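Local coordinates for lipoprotein (Streptococcus pneumoniae, PDB 3CX3) that binds zinc and probably delivers it to an ABC transporter as the extracellular, lipid-attached solute-binding component of a pneumococcal metal-uptake system, at residues Val63-His67 against Thr68-Trp72; Glu47-Ala50 against Asn51-Ala54. All blocks are in the same frame, centred on the assembly; numbering follows the deposited sequence.

Contact 1. Residues Val63-His67 against Thr68-Trp72; sequences VYHSH and TLESW
The carboxylate of Glu-70 folds back onto the end of strand 61-64 and takes two successive backbone N-H groups, one on each oxygen. His-65 N reaches OE2 of Glu-70 at 2.6 Å in a nearly straight bond (169°), and Ser-66 N reaches OE1 of Glu-70 at 2.9 Å. Both donors arrive on the syn side, somewhat tilted out of the carboxylate plane, and the paired bonds restrict its rotation. A bend at chi2 (102°) brings the carboxylate of Glu-70 back to the strand end. Its plane stands 87° from that of the Tyr-64 ring; its OE1 lies at the ring edge, 3.5 Å from CD2 of Tyr-64. Ser-16 OG gives OE2 a further hydrogen bond, so three donors satisfy this buried carboxylate, although Ser-66 O, another acceptor, lies 3.1 Å from OE1 of Glu-70.

The segment lies where a strand of the parallel four-stranded sheet of one lobe gives way to the loop leading toward strand 86-89. A type I beta turn over residues 66-69 is closed by Leu-69 N, which bonds to Ser-66 O at 3.0 Å from above the carbonyl plane; an inverse gamma turn centred on Glu-70 follows. Across the beta turn, the hydroxyls of Ser-66 and Thr-68 meet tip to tip, OG to OG1 2.8 Å. CD1 of Leu-69 packs obliquely against the His-65 imidazole, 3.9 Å from CD2, while the two ring nitrogens of that histidine are engaged by Glu-131 and by the Pro-119 carbonyl. At the head of the turn, CG2 of Thr-68 rests 3.4 Å from CD2 of His-67, whose ND1 is bonded to Glu-89.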
ATOM      1  N   VAL A  63       6.020  13.042  -4.170  1.00 34.71           N
ATOM      2  CA  VAL A  63       5.814  11.683  -4.661  1.00 33.56           C
ATOM      3  C   VAL A  63       4.548  11.064  -4.104  1.00 32.28           C
ATOM      4  O   VAL A  63       4.412  10.928  -2.878  1.00 32.43           O
ATOM      5  CB  VAL A  63       7.018  10.760  -4.323  1.00 33.93           C
ATOM      6  CG1 VAL A  63       6.784   9.365  -4.831  1.00 33.63           C
ATOM      7  CG2 VAL A  63       8.295  11.305  -4.921  1.00 33.46           C
ATOM      8  N   TYR A  64       3.624  10.703  -5.004  1.00 29.75           N
ATOM      9  CA  TYR A  64       2.437   9.957  -4.613  1.00 28.38           C
ATOM     10  C   TYR A  64       2.375   8.591  -5.311  1.00 27.52           C
ATOM     11  O   TYR A  64       3.248   8.269  -6.125  1.00 27.46           O
ATOM     12  CB  TYR A  64       1.140  10.808  -4.753  1.00 28.55           C
ATOM     13  CG  TYR A  64       0.708  11.061  -6.163  1.00 28.56           C
ATOM     14  CD1 TYR A  64       1.337  12.012  -6.946  1.00 29.02           C
ATOM     15  CD2 TYR A  64      -0.333  10.330  -6.726  1.00 31.62           C
ATOM     16  CE1 TYR A  64       0.934  12.228  -8.253  1.00 30.27           C
ATOM     17  CE2 TYR A  64      -0.738  10.539  -8.031  1.00 30.76           C
ATOM     18  CZ  TYR A  64      -0.092  11.487  -8.788  1.00 29.91           C
ATOM     19  OH  TYR A  64      -0.497  11.700 -10.091  1.00 34.04           O
ATOM     20  N   HIS A  65       1.379   7.769  -4.962  1.00 26.70           N
ATOM     21  CA  HIS A  65       1.256   6.414  -5.519  1.00 25.90           C
ATOM     22  C   HIS A  65       0.673   6.443  -6.922  1.00 26.63           C
ATOM     23  O   HIS A  65       1.340   6.013  -7.861  1.00 24.82           O
ATOM     24  CB  HIS A  65       0.457   5.500  -4.576  1.00 25.66           C
ATOM     25  CG  HIS A  65       0.125   4.140  -5.131  1.00 25.38           C
ATOM     26  ND1 HIS A  65       1.080   3.177  -5.392  1.00 28.00           N
ATOM     27  CD2 HIS A  65      -1.071   3.560  -5.408  1.00 23.87           C
ATOM     28  CE1 HIS A  65       0.492   2.081  -5.854  1.00 26.71           C
ATOM     29  NE2 HIS A  65      -0.814   2.280  -5.853  1.00 26.09           N
ATOM     30  N   SER A  66      -0.551   6.971  -7.064  1.00 28.70           N
ATOM     31  CA  SER A  66      -1.351   6.770  -8.285  1.00 31.02           C
ATOM     32  C   SER A  66      -2.523   7.720  -8.409  1.00 33.63           C
ATOM     33  O   SER A  66      -3.115   8.119  -7.412  1.00 35.03           O
ATOM     34  CB  SER A  66      -1.901   5.345  -8.300  1.00 30.46           C
ATOM     35  OG  SER A  66      -2.814   5.149  -9.351  1.00 31.71           O
ATOM     36  N   HIS A  67      -2.906   8.043  -9.643  1.00 36.51           N
ATOM     37  CA  HIS A  67      -4.008   8.963  -9.875  1.00 38.95           C
ATOM     38  C   HIS A  67      -5.326   8.368  -9.378  1.00 39.33           C
ATOM     39  O   HIS A  67      -6.238   9.101  -9.013  1.00 40.14           O
ATOM     40  CB  HIS A  67      -4.087   9.380 -11.359  1.00 39.85           C
ATOM     41  CG  HIS A  67      -4.222   8.232 -12.315  1.00 43.45           C
ATOM     42  ND1 HIS A  67      -3.138   7.644 -12.932  1.00 45.79           N
ATOM     43  CD2 HIS A  67      -5.318   7.576 -12.775  1.00 45.42           C
ATOM     44  CE1 HIS A  67      -3.557   6.658 -13.711  1.00 45.87           C
ATOM     45  NE2 HIS A  67      -4.874   6.594 -13.631  1.00 46.19           N
ATOM     46  N   THR A  68      -5.394   7.035  -9.362  1.00 39.19           N
ATOM     47  CA  THR A  68      -6.526   6.254  -8.859  1.00 38.36           C
ATOM     48  C   THR A  68      -6.639   6.143  -7.309  1.00 38.33           C
ATOM     49  O   THR A  68      -7.588   5.503  -6.790  1.00 38.29           O
ATOM     50  CB  THR A  68      -6.459   4.827  -9.429  1.00 38.50           C
ATOM     51  OG1 THR A  68      -5.373   4.121  -8.827  1.00 39.01           O
ATOM     52  CG2 THR A  68      -6.227   4.862 -10.902  1.00 38.03           C
ATOM     53  N   LEU A  69      -5.691   6.745  -6.579  1.00 37.04           N
ATOM     54  CA  LEU A  69      -5.702   6.712  -5.119  1.00 36.48           C
ATOM     55  C   LEU A  69      -5.715   8.151  -4.572  1.00 37.29           C
ATOM     56  O   LEU A  69      -6.753   8.678  -4.143  1.00 36.90           O
ATOM     57  CB  LEU A  69      -4.470   5.960  -4.594  1.00 35.34           C
ATOM     58  CG  LEU A  69      -4.542   4.984  -3.397  1.00 33.81           C
ATOM     59  CD1 LEU A  69      -3.239   5.060  -2.533  1.00 25.95           C
ATOM     60  CD2 LEU A  69      -5.838   5.121  -2.539  1.00 28.75           C
ATOM     61  N   GLU A  70      -4.546   8.779  -4.596  1.00 38.36           N
ATOM     62  CA  GLU A  70      -4.439  10.186  -4.299  1.00 39.49           C
ATOM     63  C   GLU A  70      -4.987  10.982  -5.497  1.00 41.16           C
ATOM     64  O   GLU A  70      -4.238  11.362  -6.406  1.00 40.69           O
ATOM     65  CB  GLU A  70      -2.997  10.545  -3.971  1.00 38.96           C
ATOM     66  CG  GLU A  70      -2.343   9.610  -2.938  1.00 37.11           C
ATOM     67  CD  GLU A  70      -1.421   8.584  -3.575  1.00 37.66           C
ATOM     68  OE1 GLU A  70      -1.828   7.974  -4.622  1.00 36.40           O
ATOM     69  OE2 GLU A  70      -0.283   8.411  -3.042  1.00 34.24           O
ATOM     70  N   SER A  71      -6.313  11.182  -5.477  1.00 43.40           N
ATOM     71  CA  SER A  71      -7.077  11.914  -6.510  1.00 45.70           C
ATOM     72  C   SER A  71      -6.756  13.407  -6.619  1.00 46.82           C
ATOM     73  O   SER A  71      -6.779  13.948  -7.725  1.00 47.10           O
ATOM     74  CB  SER A  71      -8.579  11.765  -6.270  1.00 45.59           C
ATOM     75  OG  SER A  71      -9.030  10.483  -6.644  1.00 47.65           O
ATOM     76  N   TRP A  72      -6.523  14.086  -5.490  1.00 48.02           N
ATOM     77  CA  TRP A  72      -5.859  15.390  -5.544  1.00 49.46           C
ATOM     78  C   TRP A  72      -4.445  14.989  -5.934  1.00 51.11           C
ATOM     79  O   TRP A  72      -3.958  13.975  -5.450  1.00 52.21           O
ATOM     80  CB  TRP A  72      -5.809  16.052  -4.167  1.00 49.47           C
ATOM     81  CG  TRP A  72      -4.624  15.549  -3.384  1.00 47.65           C
ATOM     82  CD1 TRP A  72      -3.337  16.052  -3.391  1.00 46.15           C
ATOM     83  CD2 TRP A  72      -4.596  14.392  -2.559  1.00 45.30           C
ATOM     84  NE1 TRP A  72      -2.524  15.285  -2.589  1.00 46.23           N
ATOM     85  CE2 TRP A  72      -3.270  14.259  -2.070  1.00 45.71           C
ATOM     86  CE3 TRP A  72      -5.565  13.467  -2.167  1.00 44.06           C
ATOM     87  CZ2 TRP A  72      -2.901  13.244  -1.214  1.00 45.14           C
ATOM     88  CZ3 TRP A  72      -5.199  12.458  -1.326  1.00 45.44           C
ATOM     89  CH2 TRP A  72      -3.875  12.352  -0.851  1.00 47.13           C
TER

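Contact 2. Residues Glu47-Ala50 against Asn51-Ala54; sequences EPSA and NDIA
From Ser-49 the chain passes from an extended approach into the first turn of helix 50-58, and the backbone bonds begin at once: Ile-53 N donates to Ser-49 O at 3.1 Å in a nearly linear bond (172°), followed by Ala-54 N to Ala-50 O. Ser-49 is the N-cap. With chi1 at 77° its hydroxyl swings over the start of the helix, where OG accepts from Asp-52 N at 3.1 Å and, more weakly, from Asn-51 N. Asp-52 answers from within the first turn. Its OD1 lies 3.3 Å from Ser-49 N, a weak bond bent to 136°, and weakly accepts from Ser-49 OG as well, which completes a capping box. Beside the capping box, CD1 of Ile-53 reaches back to the Pro-48 ring, 3.6 Å from CG; the two side chains meet at a slant. The Asp-52 side chain also touches Ile-37, Ser-39 and Phe-46 in the preceding loop. The Ser-49 hydroxyl thus satisfies first-turn amides that have no earlier helical carbonyl to bond. The Asp-52 carboxylate, lying near the helix N-terminus, is probably favoured as the anion by the helix dipole.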
ATOM      1  N   GLU A  47      -7.905  14.256   2.425  1.00 44.44           N
ATOM      2  CA  GLU A  47      -7.810  15.387   1.501  1.00 45.46           C
ATOM      3  C   GLU A  47      -6.893  16.407   2.145  1.00 45.66           C
ATOM      4  O   GLU A  47      -7.150  16.831   3.272  1.00 45.63           O
ATOM      5  CB  GLU A  47      -9.179  16.011   1.201  1.00 45.32           C
ATOM      6  CG  GLU A  47     -10.255  15.042   0.706  1.00 46.63           C
ATOM      7  CD  GLU A  47     -10.151  14.712  -0.786  1.00 48.48           C
ATOM      8  OE1 GLU A  47      -9.240  15.217  -1.468  1.00 46.96           O
ATOM      9  OE2 GLU A  47     -10.997  13.934  -1.285  1.00 51.23           O
ATOM     10  N   PRO A  48      -5.815  16.796   1.439  1.00 46.18           N
ATOM     11  CA  PRO A  48      -4.785  17.683   1.997  1.00 46.86           C
ATOM     12  C   PRO A  48      -5.317  19.064   2.390  1.00 48.02           C
ATOM     13  O   PRO A  48      -6.002  19.714   1.597  1.00 47.91           O
ATOM     14  CB  PRO A  48      -3.784  17.814   0.846  1.00 46.63           C
ATOM     15  CG  PRO A  48      -4.597  17.513  -0.386  1.00 45.67           C
ATOM     16  CD  PRO A  48      -5.518  16.433   0.041  1.00 45.66           C
ATOM     17  N   SER A  49      -5.004  19.483   3.616  1.00 49.90           N
ATOM     18  CA  SER A  49      -5.240  20.852   4.088  1.00 51.75           C
ATOM     19  C   SER A  49      -4.533  21.896   3.214  1.00 53.27           C
ATOM     20  O   SER A  49      -3.655  21.556   2.420  1.00 53.54           O
ATOM     21  CB  SER A  49      -4.738  20.992   5.525  1.00 51.72           C
ATOM     22  OG  SER A  49      -3.326  21.102   5.562  1.00 50.92           O
ATOM     23  N   ALA A  50      -4.902  23.168   3.369  1.00 54.99           N
ATOM     24  CA  ALA A  50      -4.184  24.266   2.698  1.00 56.16           C
ATOM     25  C   ALA A  50      -2.693  24.247   3.039  1.00 57.01           C
ATOM     26  O   ALA A  50      -1.853  24.705   2.259  1.00 57.06           O
ATOM     27  CB  ALA A  50      -4.791  25.595   3.081  1.00 56.06           C
ATOM     28  N   ASN A  51      -2.387  23.701   4.213  1.00 57.94           N
ATOM     29  CA  ASN A  51      -1.037  23.643   4.771  1.00 58.66           C
ATOM     30  C   ASN A  51      -0.170  22.628   4.035  1.00 58.08           C
ATOM     31  O   ASN A  51       0.963  22.928   3.660  1.00 57.94           O
ATOM     32  CB  ASN A  51      -1.139  23.230   6.240  1.00 59.46           C
ATOM     33  CG  ASN A  51      -0.366  24.128   7.161  1.00 61.47           C
ATOM     34  OD1 ASN A  51      -0.631  25.334   7.252  1.00 62.51           O
ATOM     35  ND2 ASN A  51       0.584  23.541   7.884  1.00 63.52           N
ATOM     36  N   ASP A  52      -0.732  21.432   3.840  1.00 57.24           N
ATOM     37  CA  ASP A  52      -0.083  20.322   3.153  1.00 56.29           C
ATOM     38  C   ASP A  52       0.135  20.668   1.696  1.00 55.44           C
ATOM     39  O   ASP A  52       1.189  20.372   1.122  1.00 55.37           O
ATOM     40  CB  ASP A  52      -0.955  19.062   3.252  1.00 56.60           C
ATOM     41  CG  ASP A  52      -1.089  18.542   4.679  1.00 57.38           C
ATOM     42  OD1 ASP A  52      -2.241  18.342   5.126  1.00 57.80           O
ATOM     43  OD2 ASP A  52      -0.047  18.322   5.351  1.00 58.13           O
ATOM     44  N   ILE A  53      -0.882  21.285   1.102  1.00 54.46           N
ATOM     45  CA  ILE A  53      -0.796  21.810  -0.250  1.00 53.94           C
ATOM     46  C   ILE A  53       0.388  22.766  -0.369  1.00 53.50           C
ATOM     47  O   ILE A  53       1.194  22.633  -1.280  1.00 53.92           O
ATOM     48  CB  ILE A  53      -2.104  22.545  -0.658  1.00 54.00           C
ATOM     49  CG1 ILE A  53      -3.312  21.598  -0.633  1.00 53.45           C
ATOM     50  CG2 ILE A  53      -1.953  23.213  -2.029  1.00 53.91           C
ATOM     51  CD1 ILE A  53      -3.339  20.562  -1.759  1.00 53.54           C
ATOM     52  N   ALA A  54       0.483  23.722   0.550  1.00 52.93           N
ATOM     53  CA  ALA A  54       1.564  24.699   0.526  1.00 52.87           C
ATOM     54  C   ALA A  54       2.919  24.042   0.822  1.00 52.81           C
ATOM     55  O   ALA A  54       3.934  24.426   0.236  1.00 53.10           O
ATOM     56  CB  ALA A  54       1.285  25.834   1.488  1.00 52.60           C
TER

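Contact 2 closes before contact 1 opens, and helix 50-58 and strand 61-64 follow each other in the chain. Although their centres are 15 Å apart, the two meet directly: the Trp-72 indole at the far end of contact 1 packs on the Pro-48 ring of contact 2, CD2 of Trp-72 lying 3.4 Å from CD of Pro-48. Residues 47-54 form a surface patch, whereas 63-72 is largely buried and nearer the metal. The Leu-69 side chain comes within about 6 Å of the bound zinc ion, which is held by His-44, His-120, His-184 and Glu-259. This is consistent with a link, through Pro-119 next to the ligand His-120, between contact 1 and the surroundings of the metal site.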